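Local atomic coordinates of protein LigF (PDB entry 4XT0), a protein that cleaves beta-aryl ether bonds of lignin as a glutathione-dependent beta-etherase of the glutathione S-transferase superfamily. Residues A[182-188]-A[229-233]. Numbering follows the deposited sequence.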
ATOM      1  N   LEU A 182      -8.822  15.514 -11.568  1.00 28.92           N
ATOM      2  CA  LEU A 182     -10.276  15.571 -11.780  1.00 29.23           C
ATOM      3  C   LEU A 182     -10.758  16.921 -12.301  1.00 32.38           C
ATOM      4  O   LEU A 182     -11.881  17.038 -12.790  1.00 34.06           O
ATOM      5  CB  LEU A 182     -11.011  15.212 -10.482  1.00 28.75           C
ATOM      6  CG  LEU A 182     -10.776  13.744 -10.103  1.00 30.07           C
ATOM      7  CD1 LEU A 182     -11.274  13.432  -8.687  1.00 34.88           C
ATOM      8  CD2 LEU A 182     -11.448  12.830 -11.125  1.00 26.85           C
ATOM      9  N   SER A 183      -9.902  17.930 -12.213  1.00 31.87           N
ATOM     10  CA  SER A 183     -10.181  19.217 -12.826  1.00 41.73           C
ATOM     11  C   SER A 183      -9.975  19.165 -14.340  1.00 42.40           C
ATOM     12  O   SER A 183     -10.241  20.140 -15.028  1.00 43.25           O
ATOM     13  CB  SER A 183      -9.291  20.310 -12.226  1.00 41.60           C
ATOM     14  OG  SER A 183      -7.928  20.111 -12.594  1.00 36.03           O
ATOM     15  N   LYS A 184      -9.506  18.032 -14.855  1.00 41.21           N
ATOM     16  CA  LYS A 184      -9.189  17.924 -16.279  1.00 40.76           C
ATOM     17  C   LYS A 184      -9.896  16.765 -16.977  1.00 37.51           C
ATOM     18  O   LYS A 184      -9.921  16.701 -18.199  1.00 40.15           O
ATOM     19  CB  LYS A 184      -7.674  17.787 -16.466  1.00 38.52           C
ATOM     20  CG  LYS A 184      -6.915  19.051 -16.136  1.00 57.60           C
ATOM     21  CD  LYS A 184      -5.523  18.758 -15.610  1.00 64.79           C
ATOM     22  CE  LYS A 184      -4.889  20.029 -15.055  1.00 65.78           C
ATOM     23  NZ  LYS A 184      -3.739  19.750 -14.150  1.00 59.12           N
ATOM     24  N   GLN A 185     -10.454  15.837 -16.207  1.00 37.14           N
ATOM     25  CA  GLN A 185     -11.109  14.673 -16.796  1.00 29.80           C
ATOM     26  C   GLN A 185     -12.130  14.105 -15.814  1.00 30.79           C
ATOM     27  O   GLN A 185     -12.095  14.451 -14.635  1.00 31.65           O
ATOM     28  CB  GLN A 185     -10.070  13.603 -17.200  1.00 32.78           C
ATOM     29  CG  GLN A 185      -9.200  13.076 -16.067  1.00 29.85           C
ATOM     30  CD  GLN A 185      -8.062  12.185 -16.564  1.00 33.58           C
ATOM     31  OE1 GLN A 185      -7.287  12.580 -17.430  1.00 39.19           O
ATOM     32  NE2 GLN A 185      -7.953  10.984 -16.000  1.00 26.18           N
ATOM     33  N   ASP A 186     -13.030  13.247 -16.300  1.00 30.27           N
ATOM     34  CA  ASP A 186     -14.191  12.800 -15.523  1.00 24.93           C
ATOM     35  C   ASP A 186     -13.850  11.751 -14.470  1.00 25.96           C
ATOM     36  O   ASP A 186     -14.503  11.678 -13.433  1.00 31.45           O
ATOM     37  CB  ASP A 186     -15.281  12.230 -16.438  1.00 27.76           C
ATOM     38  CG  ASP A 186     -16.066  13.312 -17.185  1.00 45.59           C
ATOM     39  OD1 ASP A 186     -15.901  14.515 -16.877  1.00 38.74           O
ATOM     40  OD2 ASP A 186     -16.853  12.940 -18.086  1.00 46.10           O
ATOM     41  N   TYR A 187     -12.843  10.933 -14.741  1.00 23.19           N
ATOM     42  CA  TYR A 187     -12.482   9.853 -13.825  1.00 22.52           C
ATOM     43  C   TYR A 187     -10.973   9.802 -13.670  1.00 24.54           C
ATOM     44  O   TYR A 187     -10.250  10.385 -14.472  1.00 21.92           O
ATOM     45  CB  TYR A 187     -13.028   8.507 -14.329  1.00 22.33           C
ATOM     46  CG  TYR A 187     -14.550   8.426 -14.352  1.00 28.11           C
ATOM     47  CD1 TYR A 187     -15.268   8.245 -13.176  1.00 24.24           C
ATOM     48  CD2 TYR A 187     -15.260   8.510 -15.544  1.00 28.16           C
ATOM     49  CE1 TYR A 187     -16.644   8.161 -13.180  1.00 29.80           C
ATOM     50  CE2 TYR A 187     -16.659   8.429 -15.556  1.00 35.82           C
ATOM     51  CZ  TYR A 187     -17.339   8.248 -14.367  1.00 41.33           C
ATOM     52  OH  TYR A 187     -18.719   8.163 -14.343  1.00 55.41           O
ATOM     53  N   LEU A 188     -10.480   9.088 -12.659  1.00 22.99           N
ATOM     54  CA  LEU A 188      -9.056   9.190 -12.338  1.00 18.23           C
ATOM     55  C   LEU A 188      -8.154   8.644 -13.465  1.00 25.54           C
ATOM     56  O   LEU A 188      -7.110   9.231 -13.747  1.00 25.12           O
ATOM     57  CB  LEU A 188      -8.761   8.499 -11.006  1.00 15.60           C
ATOM     58  CG  LEU A 188      -9.360   9.279  -9.826  1.00 18.80           C
ATOM     59  CD1 LEU A 188      -9.301   8.484  -8.528  1.00 20.19           C
ATOM     60  CD2 LEU A 188      -8.678  10.639  -9.660  1.00 20.28           C
ATOM     61  N   TRP A 229     -16.754  15.120  -9.662  1.00 35.99           N
ATOM     62  CA  TRP A 229     -16.468  13.688  -9.633  1.00 28.73           C
ATOM     63  C   TRP A 229     -17.269  12.993  -8.521  1.00 28.97           C
ATOM     64  O   TRP A 229     -17.899  11.955  -8.754  1.00 28.84           O
ATOM     65  CB  TRP A 229     -14.957  13.487  -9.467  1.00 24.02           C
ATOM     66  CG  TRP A 229     -14.439  12.091  -9.180  1.00 28.80           C
ATOM     67  CD1 TRP A 229     -14.175  11.100 -10.092  1.00 27.57           C
ATOM     68  CD2 TRP A 229     -14.033  11.578  -7.899  1.00 23.54           C
ATOM     69  NE1 TRP A 229     -13.658   9.996  -9.450  1.00 24.10           N
ATOM     70  CE2 TRP A 229     -13.556  10.261  -8.116  1.00 27.72           C
ATOM     71  CE3 TRP A 229     -14.034  12.098  -6.600  1.00 25.20           C
ATOM     72  CZ2 TRP A 229     -13.095   9.454  -7.064  1.00 25.96           C
ATOM     73  CZ3 TRP A 229     -13.564  11.292  -5.560  1.00 25.81           C
ATOM     74  CH2 TRP A 229     -13.099   9.986  -5.804  1.00 21.94           C
ATOM     75  N   LEU A 230     -17.271  13.577  -7.323  1.00 28.16           N
ATOM     76  CA  LEU A 230     -18.084  13.047  -6.225  1.00 27.11           C
ATOM     77  C   LEU A 230     -19.570  12.956  -6.601  1.00 28.56           C
ATOM     78  O   LEU A 230     -20.224  11.950  -6.325  1.00 27.58           O
ATOM     79  CB  LEU A 230     -17.923  13.906  -4.969  1.00 30.82           C
ATOM     80  CG  LEU A 230     -16.642  13.751  -4.143  1.00 31.41           C
ATOM     81  CD1 LEU A 230     -16.571  14.854  -3.080  1.00 28.74           C
ATOM     82  CD2 LEU A 230     -16.561  12.365  -3.483  1.00 24.87           C
ATOM     83  N   ASP A 231     -20.088  14.014  -7.224  1.00 29.07           N
ATOM     84  CA  ASP A 231     -21.468  14.046  -7.712  1.00 29.74           C
ATOM     85  C   ASP A 231     -21.727  12.975  -8.767  1.00 35.23           C
ATOM     86  O   ASP A 231     -22.749  12.291  -8.735  1.00 28.36           O
ATOM     87  CB  ASP A 231     -21.789  15.414  -8.302  1.00 32.09           C
ATOM     88  CG  ASP A 231     -22.028  16.475  -7.237  1.00 40.71           C
ATOM     89  OD1 ASP A 231     -22.026  16.141  -6.032  1.00 44.37           O
ATOM     90  OD2 ASP A 231     -22.225  17.645  -7.614  1.00 43.86           O
ATOM     91  N   ARG A 232     -20.791  12.866  -9.708  1.00 27.20           N
ATOM     92  CA  ARG A 232     -20.834  11.916 -10.814  1.00 33.35           C
ATOM     93  C   ARG A 232     -20.967  10.471 -10.303  1.00 30.53           C
ATOM     94  O   ARG A 232     -21.842   9.710 -10.729  1.00 30.13           O
ATOM     95  CB  ARG A 232     -19.557  12.107 -11.661  1.00 37.07           C
ATOM     96  CG  ARG A 232     -19.317  11.163 -12.820  1.00 36.55           C
ATOM     97  CD  ARG A 232     -18.112  11.643 -13.675  1.00 34.94           C
ATOM     98  NE  ARG A 232     -18.264  13.050 -14.066  1.00 32.95           N
ATOM     99  CZ  ARG A 232     -17.438  14.034 -13.708  1.00 36.87           C
ATOM    100  NH1 ARG A 232     -16.355  13.780 -12.981  1.00 31.58           N
ATOM    101  NH2 ARG A 232     -17.682  15.280 -14.099  1.00 35.77           N
ATOM    102  N   ILE A 233     -20.107  10.096  -9.371  1.00 23.87           N
ATOM    103  CA  ILE A 233     -20.135   8.735  -8.857  1.00 21.44           C
ATOM    104  C   ILE A 233     -21.417   8.504  -8.053  1.00 30.42           C
ATOM    105  O   ILE A 233     -22.058   7.457  -8.177  1.00 24.67           O
ATOM    106  CB  ILE A 233     -18.887   8.445  -8.012  1.00 22.76           C
ATOM    107  CG1 ILE A 233     -17.651   8.591  -8.900  1.00 21.57           C
ATOM    108  CG2 ILE A 233     -18.956   7.055  -7.415  1.00 20.35           C
ATOM    109  CD1 ILE A 233     -16.363   8.413  -8.175  1.00 29.05           C
TER
HETATM  110  O   HOH W   1     -14.260  15.921 -12.449  1.00 29.84           O
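R232 of helix 224-235 reaches back to D186 in the loop after helix 161-182. Its NH1 gives a weak hydrogen bond to the D186 carbonyl O (2.8 Å, N-H...O angle only 124°) and a sounder one to a water that is also hydrogen-bonded to L182 O. The D186 carboxylate lies stacked over one guanidinium face, the planes 20° apart; with OD1 3.4 Å from R232 NH2, this salt bridge rests on charge alone. R232 CD makes a CH-pi contact over one face of the Y187 ring, 4.0 Å from its centroid. A bend at chi3 (-52°) turns the guanidinium back to D186.

Apolar packing centres on W229. L182 CD1 covers one indole face, 3.6 Å from the five-membered ring centroid, and I233 CD1 the opposite one. The D186 carbonyl O approaches the indole edge, while NE1 hydrogen-bonds to D197 OD1, which also accepts from L188 N.

Replacing R232 by an alanine would probably leave D186 without this counter-charge and the NH1 bond to its carbonyl O, and strip one Y187 face. Within the all-helical C-terminal GST domain, the end of helix 161-182 and its loop thus join helix 224-235 through L182 packed on the indole and a charged, water-bridged clasp.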